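Local atomic coordinates of uncharacterized protein SPOA0173 (Silicibacter pomeroyi, PDB entry 3EYT), a protein that is of unknown function but belongs to the AhpC/TSA family of thioredoxin-like proteins and may have oxidoreductase or antioxidant activity. Residues C[34-39]-C[84-89]; C[12-17]-C[64-69]; C[119-124]-C[141-146]. All coordinates share one frame; numbering follows the deposited sequence.

Contact 1: C[34-39]-C[84-89]; sequences EAFQML and KAFLHE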
loop_
_atom_site.group_PDB
_atom_site.type_symbol
_atom_site.label_atom_id
_atom_site.label_comp_id
_atom_site.label_asym_id
_atom_site.label_seq_id
_atom_site.Cartn_x
_atom_site.Cartn_y
_atom_site.Cartn_z
ATOM N N GLU C 34 -8.565 18.675 10.036
ATOM C CA GLU C 34 -9.254 18.280 8.820
ATOM C C GLU C 34 -8.971 16.793 8.576
ATOM O O GLU C 34 -7.832 16.413 8.287
ATOM C CB GLU C 34 -8.773 19.163 7.658
ATOM C CG GLU C 34 -9.251 18.782 6.276
ATOM C CD GLU C 34 -10.740 19.023 6.063
ATOM O OE1 GLU C 34 -11.361 19.844 6.783
ATOM O OE2 GLU C 34 -11.289 18.364 5.167
ATOM N N ALA C 35 -10.012 15.972 8.716
ATOM C CA ALA C 35 -9.921 14.534 8.518
ATOM C C ALA C 35 -10.374 14.291 7.091
ATOM O O ALA C 35 -11.451 14.743 6.681
ATOM C CB ALA C 35 -10.806 13.785 9.480
ATOM N N PHE C 36 -9.532 13.606 6.327
ATOM C CA PHE C 36 -9.745 13.493 4.900
ATOM C C PHE C 36 -9.185 12.148 4.415
ATOM O O PHE C 36 -8.371 11.509 5.097
ATOM C CB PHE C 36 -9.048 14.668 4.168
ATOM C CG PHE C 36 -7.527 14.578 4.156
ATOM C CD1 PHE C 36 -6.855 14.105 3.018
ATOM C CD2 PHE C 36 -6.774 14.976 5.277
ATOM C CE1 PHE C 36 -5.449 14.014 3.001
ATOM C CE2 PHE C 36 -5.384 14.898 5.283
ATOM C CZ PHE C 36 -4.708 14.405 4.133
ATOM N N GLN C 37 -9.613 11.758 3.210
ATOM C CA GLN C 37 -8.988 10.679 2.446
ATOM C C GLN C 37 -8.532 11.328 1.167
ATOM O O GLN C 37 -9.287 12.109 0.549
ATOM C CB GLN C 37 -10.001 9.590 2.051
ATOM C CG GLN C 37 -10.558 8.764 3.235
ATOM C CD GLN C 37 -11.432 7.600 2.764
ATOM O OE1 GLN C 37 -11.047 6.455 2.905
ATOM N NE2 GLN C 37 -12.561 7.903 2.140
HETATM N N MSE C 38 -7.332 10.969 0.736
HETATM C CA MSE C 38 -6.722 11.607 -0.428
HETATM C C MSE C 38 -7.499 11.347 -1.722
HETATM O O MSE C 38 -7.481 12.176 -2.610
HETATM C CB MSE C 38 -5.260 11.181 -0.559
HETATM C CG MSE C 38 -5.099 9.679 -0.792
HETATM SE SE MSE C 38 -3.204 9.222 -0.958
HETATM C CE MSE C 38 -2.979 9.664 -2.877
ATOM N N LEU C 39 -8.191 10.214 -1.830
ATOM C CA LEU C 39 -8.971 9.922 -3.039
ATOM C C LEU C 39 -10.475 10.281 -2.949
ATOM O O LEU C 39 -11.276 9.923 -3.817
ATOM C CB LEU C 39 -8.780 8.440 -3.447
ATOM C CG LEU C 39 -7.346 7.941 -3.672
ATOM C CD1 LEU C 39 -7.401 6.495 -4.168
ATOM C CD2 LEU C 39 -6.593 8.832 -4.701
ATOM N N LYS C 84 2.324 10.875 0.639
ATOM C CA LYS C 84 3.494 11.758 0.495
ATOM C C LYS C 84 3.470 12.512 -0.859
ATOM O O LYS C 84 3.673 13.734 -0.908
ATOM C CB LYS C 84 4.791 10.938 0.631
ATOM C CG LYS C 84 6.016 11.802 0.917
ATOM C CD LYS C 84 7.256 10.939 1.049
ATOM C CE LYS C 84 8.383 11.771 1.596
ATOM N NZ LYS C 84 9.564 11.506 0.747
ATOM N N ALA C 85 3.176 11.781 -1.937
ATOM C CA ALA C 85 3.109 12.370 -3.292
ATOM C C ALA C 85 1.930 13.324 -3.408
ATOM O O ALA C 85 2.059 14.418 -3.953
ATOM C CB ALA C 85 3.030 11.285 -4.348
ATOM N N PHE C 86 0.801 12.939 -2.827
ATOM C CA PHE C 86 -0.384 13.792 -2.823
ATOM C C PHE C 86 -0.153 15.131 -2.108
ATOM O O PHE C 86 -0.557 16.209 -2.610
ATOM C CB PHE C 86 -1.548 13.014 -2.167
ATOM C CG PHE C 86 -2.786 13.827 -1.982
ATOM C CD1 PHE C 86 -3.708 13.946 -3.008
ATOM C CD2 PHE C 86 -3.057 14.427 -0.753
ATOM C CE1 PHE C 86 -4.903 14.687 -2.820
ATOM C CE2 PHE C 86 -4.226 15.184 -0.555
ATOM C CZ PHE C 86 -5.145 15.317 -1.589
ATOM N N LEU C 87 0.498 15.076 -0.948
ATOM C CA LEU C 87 0.799 16.293 -0.195
ATOM C C LEU C 87 1.756 17.193 -0.969
ATOM O O LEU C 87 1.616 18.408 -0.941
ATOM C CB LEU C 87 1.396 15.983 1.177
ATOM C CG LEU C 87 0.577 15.121 2.127
ATOM C CD1 LEU C 87 1.388 14.820 3.360
ATOM C CD2 LEU C 87 -0.724 15.843 2.460
ATOM N N HIS C 88 2.722 16.592 -1.654
ATOM C CA HIS C 88 3.617 17.355 -2.525
ATOM C C HIS C 88 2.855 18.051 -3.685
ATOM O O HIS C 88 2.916 19.291 -3.827
ATOM C CB HIS C 88 4.753 16.464 -3.061
ATOM C CG HIS C 88 5.739 17.192 -3.915
ATOM N ND1 HIS C 88 5.694 17.169 -5.296
ATOM C CD2 HIS C 88 6.778 17.993 -3.588
ATOM C CE1 HIS C 88 6.671 17.914 -5.781
ATOM N NE2 HIS C 88 7.344 18.425 -4.766
ATOM N N GLU C 89 2.121 17.274 -4.487
ATOM C CA GLU C 89 1.406 17.824 -5.669
ATOM C C GLU C 89 0.436 18.926 -5.343
ATOM O O GLU C 89 0.305 19.895 -6.095
ATOM C CB GLU C 89 0.624 16.744 -6.412
ATOM C CG GLU C 89 1.505 15.800 -7.169
ATOM C CD GLU C 89 2.335 16.521 -8.188
ATOM O OE1 GLU C 89 3.590 16.547 -8.029
ATOM O OE2 GLU C 89 1.729 17.107 -9.125
#
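Met-38 and Phe-86 mark the closest approach of the two backbones, with their CA atoms 7.1 Å apart. Residues 34-36 are the end of a strand, and 37-39 are the loop that follows it. Residues 84-89 are the last part of helix 80-89. Phe-86 points from the helix at this loop, and its ring is the centre of the contact. Met-38, a selenomethionine in this structure, lays its CB over one face of that ring. The CB is 3.8 Å from the Phe-86 ring centroid and only 8° off the ring normal, a well-centred CH-pi contact. The rest of the Met-38 chain runs on toward the root of the ring. Its SE makes a Met-aromatic contact, 5.5 Å from the Phe-86 centroid and oblique to the ring. A bend at chi3 (-83°) then brings the methyl CE to 3.7 Å from Phe-86 CB. The carbonyl O of Met-38 packs beside Phe-86 CE1 at 3.6 Å. Phe-36 adds a second aromatic contact. Its CE1 meets Phe-86 CE2 obliquely at 3.9 Å. Ile-48 of helix 41-57 touches both phenyl rings, and Phe-36 also packs on Cys-43 of the putative CxxC site. Met-38 packs on Leu-39 of the second subunit. The touching residues are buried. The contact is mostly apolar and aromatic packing, with one backbone carbonyl set against the ring. It therefore rests mainly on shape and dispersion, and it joins helix 80-89 to the strand end that leads into the helix start with the putative CxxC site.

Contact 2: C[12-17]-C[64-69]; sequences QQWFNS and AVLGLH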
loop_
_atom_site.group_PDB
_atom_site.type_symbol
_atom_site.label_atom_id
_atom_site.label_comp_id
_atom_site.label_asym_id
_atom_site.label_seq_id
_atom_site.Cartn_x
_atom_site.Cartn_y
_atom_site.Cartn_z
ATOM N N GLN C 12 0.042 6.941 13.236
ATOM C CA GLN C 12 1.049 5.963 12.832
ATOM C C GLN C 12 2.348 6.669 12.371
ATOM O O GLN C 12 3.486 6.210 12.657
ATOM C CB GLN C 12 0.472 5.130 11.701
ATOM C CG GLN C 12 1.391 4.039 11.188
ATOM C CD GLN C 12 1.463 4.089 9.676
ATOM O OE1 GLN C 12 0.634 3.498 8.947
ATOM N NE2 GLN C 12 2.429 4.820 9.187
ATOM N N GLN C 13 2.169 7.771 11.644
ATOM C CA GLN C 13 3.284 8.619 11.270
ATOM C C GLN C 13 2.803 10.014 10.878
ATOM O O GLN C 13 1.640 10.200 10.545
ATOM C CB GLN C 13 4.037 7.995 10.110
ATOM C CG GLN C 13 3.277 7.920 8.825
ATOM C CD GLN C 13 4.158 7.299 7.761
ATOM O OE1 GLN C 13 4.989 7.976 7.202
ATOM N NE2 GLN C 13 4.021 5.995 7.538
ATOM N N TRP C 14 3.720 10.969 10.889
ATOM C CA TRP C 14 3.444 12.378 10.607
ATOM C C TRP C 14 4.200 12.814 9.359
ATOM O O TRP C 14 5.333 12.389 9.146
ATOM C CB TRP C 14 3.940 13.226 11.789
ATOM C CG TRP C 14 2.950 13.271 12.926
ATOM C CD1 TRP C 14 3.000 12.548 14.096
ATOM C CD2 TRP C 14 1.745 14.064 12.996
ATOM N NE1 TRP C 14 1.914 12.872 14.896
ATOM C CE2 TRP C 14 1.133 13.788 14.249
ATOM C CE3 TRP C 14 1.153 15.019 12.150
ATOM C CZ2 TRP C 14 -0.054 14.396 14.655
ATOM C CZ3 TRP C 14 -0.048 15.627 12.557
ATOM C CH2 TRP C 14 -0.633 15.305 13.802
ATOM N N PHE C 15 3.555 13.625 8.527
ATOM C CA PHE C 15 4.233 14.335 7.435
ATOM C C PHE C 15 4.259 15.826 7.773
ATOM O O PHE C 15 3.354 16.329 8.430
ATOM C CB PHE C 15 3.505 14.100 6.097
ATOM C CG PHE C 15 3.650 12.689 5.558
ATOM C CD1 PHE C 15 4.780 12.315 4.832
ATOM C CD2 PHE C 15 2.657 11.742 5.771
ATOM C CE1 PHE C 15 4.920 10.990 4.353
ATOM C CE2 PHE C 15 2.771 10.446 5.281
ATOM C CZ PHE C 15 3.914 10.061 4.573
ATOM N N ASN C 16 5.298 16.536 7.335
ATOM C CA ASN C 16 5.389 17.977 7.543
ATOM C C ASN C 16 5.425 18.298 9.012
ATOM O O ASN C 16 4.829 19.262 9.422
ATOM C CB ASN C 16 4.200 18.760 6.929
ATOM C CG ASN C 16 4.006 18.504 5.459
ATOM O OD1 ASN C 16 4.970 18.235 4.744
ATOM N ND2 ASN C 16 2.748 18.615 4.983
ATOM N N SER C 17 6.075 17.463 9.817
ATOM C CA SER C 17 6.229 17.754 11.231
ATOM C C SER C 17 7.550 17.212 11.757
ATOM O O SER C 17 7.849 16.016 11.616
ATOM C CB SER C 17 5.066 17.150 12.018
ATOM O OG SER C 17 5.114 17.568 13.374
ATOM N N ALA C 64 -3.605 26.111 15.579
ATOM C CA ALA C 64 -2.923 24.998 14.904
ATOM C C ALA C 64 -3.886 24.358 13.907
ATOM O O ALA C 64 -5.064 24.124 14.224
ATOM C CB ALA C 64 -2.428 23.946 15.933
ATOM N N VAL C 65 -3.391 24.062 12.710
ATOM C CA VAL C 65 -4.165 23.360 11.706
ATOM C C VAL C 65 -3.433 22.056 11.391
ATOM O O VAL C 65 -2.250 22.066 11.049
ATOM C CB VAL C 65 -4.335 24.191 10.393
ATOM C CG1 VAL C 65 -5.093 23.374 9.303
ATOM C CG2 VAL C 65 -5.063 25.490 10.655
ATOM N N LEU C 66 -4.149 20.951 11.527
ATOM C CA LEU C 66 -3.599 19.593 11.366
ATOM C C LEU C 66 -4.443 18.867 10.346
ATOM O O LEU C 66 -5.658 19.031 10.349
ATOM C CB LEU C 66 -3.734 18.785 12.661
ATOM C CG LEU C 66 -3.151 19.398 13.928
ATOM C CD1 LEU C 66 -3.236 18.421 15.061
ATOM C CD2 LEU C 66 -1.690 19.880 13.666
ATOM N N GLY C 67 -3.811 18.042 9.515
ATOM C CA GLY C 67 -4.550 17.109 8.648
ATOM C C GLY C 67 -4.557 15.738 9.324
ATOM O O GLY C 67 -3.583 15.353 9.965
ATOM N N LEU C 68 -5.634 14.989 9.167
ATOM C CA LEU C 68 -5.666 13.623 9.662
ATOM C C LEU C 68 -6.122 12.718 8.506
ATOM O O LEU C 68 -7.260 12.822 8.035
ATOM C CB LEU C 68 -6.605 13.528 10.869
ATOM C CG LEU C 68 -6.775 12.128 11.449
ATOM C CD1 LEU C 68 -5.480 11.717 12.149
ATOM C CD2 LEU C 68 -7.971 12.034 12.421
ATOM N N HIS C 69 -5.210 11.880 8.006
ATOM C CA HIS C 69 -5.559 10.983 6.874
ATOM C C HIS C 69 -6.227 9.717 7.433
ATOM O O HIS C 69 -5.568 8.836 8.036
ATOM C CB HIS C 69 -4.320 10.648 6.025
ATOM C CG HIS C 69 -4.656 10.123 4.652
ATOM N ND1 HIS C 69 -4.006 9.050 4.087
ATOM C CD2 HIS C 69 -5.573 10.527 3.744
ATOM C CE1 HIS C 69 -4.507 8.815 2.886
ATOM N NE2 HIS C 69 -5.455 9.705 2.654
#
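Trp-14 on strand 11-15, the outermost strand of this chain's sheet, and Leu-66 on strand 63-69 meet over one face of the mixed sheet of the thioredoxin-like fold. The two strands are not neighbours: strand 96-99 lies between them. The contact is thus made by one long side chain that reaches past Pro-95, just before strand 96-99, to strand 63-69. The nearest CA atoms, those of Trp-14 and Leu-68, are 9.2 Å apart. The indole covers the gap with the far end of its six-membered ring. Trp-14 CH2 comes to 4.3 Å from Leu-66 CD1, a loose apolar contact. Next to it, Trp-14 CZ3 lies 4.4 Å from the carbonyl O of Gly-67. Both partners approach the indole obliquely. With CG of Trp-14 roughly opposite the carbonyl carbon (chi1 -82°), the benzene half of the indole reaches toward strand 63-69. Leu-66 and Gly-67 are buried, while Trp-14 is partly exposed. Leu-21 and Pro-95 also pack on Trp-14, and Leu-26 packs on Leu-66. The indole NE1 makes a weak hydrogen bond to Asp-20 OD1. The next residue of strand 11-15, Phe-15, packs on helix 80-89. Its backbone is hydrogen-bonded to Val-96 of the neighbouring strand. On the other strand, Val-65 packs on helix 41-57, whereas Leu-66 lies on the Trp-14 side of the sheet. Only 92 Å² is buried between the two segments. The chemistry is weak apolar contact, with the carbonyl O of Gly-67 lying nearby. The indole adds light cover to the face of the sheet beside Leu-66; the backbone bonds of strand 11-15 are made with strand 96-99.

Contact 3: C[119-124]-C[141-146]; sequences PSLLLI and LLLGAE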
loop_
_atom_site.group_PDB
_atom_site.type_symbol
_atom_site.label_atom_id
_atom_site.label_comp_id
_atom_site.label_asym_id
_atom_site.label_seq_id
_atom_site.Cartn_x
_atom_site.Cartn_y
_atom_site.Cartn_z
ATOM N N PRO C 119 -15.041 14.719 3.955
ATOM C CA PRO C 119 -14.210 15.400 4.949
ATOM C C PRO C 119 -14.975 15.712 6.239
ATOM O O PRO C 119 -16.194 15.923 6.221
ATOM C CB PRO C 119 -13.780 16.703 4.234
ATOM C CG PRO C 119 -15.001 17.062 3.379
ATOM C CD PRO C 119 -15.543 15.640 2.905
ATOM N N SER C 120 -14.262 15.686 7.354
ATOM C CA SER C 120 -14.798 16.179 8.609
ATOM C C SER C 120 -13.863 17.219 9.156
ATOM O O SER C 120 -12.642 17.098 9.036
ATOM C CB SER C 120 -14.980 15.041 9.619
ATOM O OG SER C 120 -15.978 14.168 9.121
ATOM N N LEU C 121 -14.440 18.237 9.774
ATOM C CA LEU C 121 -13.643 19.278 10.365
ATOM C C LEU C 121 -13.955 19.310 11.856
ATOM O O LEU C 121 -15.140 19.380 12.246
ATOM C CB LEU C 121 -13.895 20.623 9.658
ATOM C CG LEU C 121 -12.827 21.699 9.997
ATOM C CD1 LEU C 121 -12.578 22.655 8.902
ATOM C CD2 LEU C 121 -13.212 22.445 11.251
ATOM N N LEU C 122 -12.906 19.187 12.683
ATOM C CA LEU C 122 -13.076 19.162 14.141
ATOM C C LEU C 122 -12.407 20.386 14.725
ATOM O O LEU C 122 -11.320 20.777 14.274
ATOM C CB LEU C 122 -12.440 17.917 14.752
ATOM C CG LEU C 122 -12.797 16.461 14.369
ATOM C CD1 LEU C 122 -14.084 16.049 14.987
ATOM C CD2 LEU C 122 -12.796 16.160 12.870
ATOM N N LEU C 123 -13.049 20.987 15.724
ATOM C CA LEU C 123 -12.524 22.149 16.429
ATOM C C LEU C 123 -12.391 21.852 17.900
ATOM O O LEU C 123 -13.388 21.518 18.569
ATOM C CB LEU C 123 -13.457 23.367 16.324
ATOM C CG LEU C 123 -13.492 24.340 15.155
ATOM C CD1 LEU C 123 -14.115 25.644 15.701
ATOM C CD2 LEU C 123 -12.121 24.602 14.540
ATOM N N ILE C 124 -11.169 22.014 18.391
ATOM C CA ILE C 124 -10.808 21.763 19.771
ATOM C C ILE C 124 -10.401 23.077 20.438
ATOM O O ILE C 124 -9.566 23.828 19.918
ATOM C CB ILE C 124 -9.673 20.720 19.864
ATOM C CG1 ILE C 124 -10.168 19.355 19.331
ATOM C CG2 ILE C 124 -9.146 20.564 21.308
ATOM C CD1 ILE C 124 -9.027 18.402 19.042
ATOM N N LEU C 141 -18.139 31.599 6.880
ATOM C CA LEU C 141 -18.584 32.609 7.862
ATOM C C LEU C 141 -18.818 31.976 9.233
ATOM O O LEU C 141 -18.400 32.522 10.269
ATOM C CB LEU C 141 -19.858 33.344 7.410
ATOM C CG LEU C 141 -19.658 34.462 6.372
ATOM C CD1 LEU C 141 -20.974 34.861 5.781
ATOM C CD2 LEU C 141 -18.949 35.674 7.023
ATOM N N LEU C 142 -19.478 30.827 9.266
ATOM C CA LEU C 142 -19.817 30.262 10.590
ATOM C C LEU C 142 -18.609 29.618 11.252
ATOM O O LEU C 142 -18.461 29.718 12.474
ATOM C CB LEU C 142 -21.030 29.321 10.531
ATOM C CG LEU C 142 -22.340 30.058 10.165
ATOM C CD1 LEU C 142 -23.406 29.106 9.590
ATOM C CD2 LEU C 142 -22.924 30.932 11.292
ATOM N N LEU C 143 -17.727 29.009 10.454
ATOM C CA LEU C 143 -16.473 28.458 10.994
ATOM C C LEU C 143 -15.546 29.544 11.553
ATOM O O LEU C 143 -14.935 29.364 12.618
ATOM C CB LEU C 143 -15.719 27.632 9.938
ATOM C CG LEU C 143 -14.403 26.989 10.409
ATOM C CD1 LEU C 143 -14.663 25.987 11.562
ATOM C CD2 LEU C 143 -13.634 26.305 9.255
ATOM N N GLY C 144 -15.416 30.657 10.827
ATOM C CA GLY C 144 -14.629 31.798 11.308
ATOM C C GLY C 144 -15.197 32.343 12.618
ATOM O O GLY C 144 -14.446 32.668 13.540
ATOM N N ALA C 145 -16.530 32.400 12.714
ATOM C CA ALA C 145 -17.203 32.795 13.951
ATOM C C ALA C 145 -16.876 31.813 15.113
ATOM O O ALA C 145 -16.538 32.236 16.238
ATOM C CB ALA C 145 -18.718 32.909 13.726
ATOM N N GLU C 146 -16.933 30.510 14.838
ATOM C CA GLU C 146 -16.626 29.518 15.887
ATOM C C GLU C 146 -15.182 29.612 16.350
ATOM O O GLU C 146 -14.922 29.552 17.575
ATOM C CB GLU C 146 -16.919 28.076 15.448
ATOM C CG GLU C 146 -18.346 27.805 14.977
ATOM C CD GLU C 146 -18.504 26.395 14.373
ATOM O OE1 GLU C 146 -17.552 25.862 13.731
ATOM O OE2 GLU C 146 -19.598 25.827 14.540
#
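Leu-121 and Leu-143 reach toward each other tip to tip. Leu-121 CD1 is 3.8 Å from Leu-143 CD2. The other branches pair as well, with Leu-121 CD2 3.8 Å from Leu-143 CD1. Leu-123 comes in from further along the strand, and its CG lies 4.1 Å from Leu-143 CD1. The same side chain crosses Glu-146, where Leu-123 CD1 touches the CB at 3.7 Å. Glu-146 thus gives its aliphatic root to the contact, while its carboxylate OE1 is hydrogen-bonded to His-134 NE2 on strand 129-135. In Leu-143 the CG is anti to the backbone N (chi1 -179°), which carries both methyls out toward the strand.

Residues 141-146 of helix 140-151 present these side chains from one side, Leu-143 and Glu-146 being almost one turn apart. Leu-121 and Leu-123 are two apart on the strand and face the helix together, whereas Leu-122 points away. The axes of segments 120-124 and 141-146 come within 11.0 Å at their closest and run at 21°, nearly parallel. Leu-50 and Val-54 of helix 41-57 also pack on Leu-143. Just before the strand, Pro-119, which follows a cis peptide bond, touches Cys-43 of the putative CxxC motif. A cis proline just ahead of this strand and a C-terminal helix packed on the sheet are hallmarks of the thioredoxin fold.

All three contacts reach the same mixed sheet, and each is largely buried. Contacts 1 and 3 dock helices on the face covered by helix 41-57, while contact 2 joins two strands over the other face. Strand 30-36 is the central neighbour: Glu-34 pairs with Leu-66 and Leu-68 of contact 2, and Ala-35 N is 2.9 Å from Ser-120 O of contact 3. Contacts 1 and 2 also meet through Leu-87 and Phe-15. Contacts 2 and 3 do not touch. Contact 1 sets selenomethionine and phenylalanine on an aromatic ring, by a subunit interface. Contact 3 is leucine packing plus the aliphatic part of Glu-146, within one chain. Contact 2, with a partly exposed indole, buries the least surface.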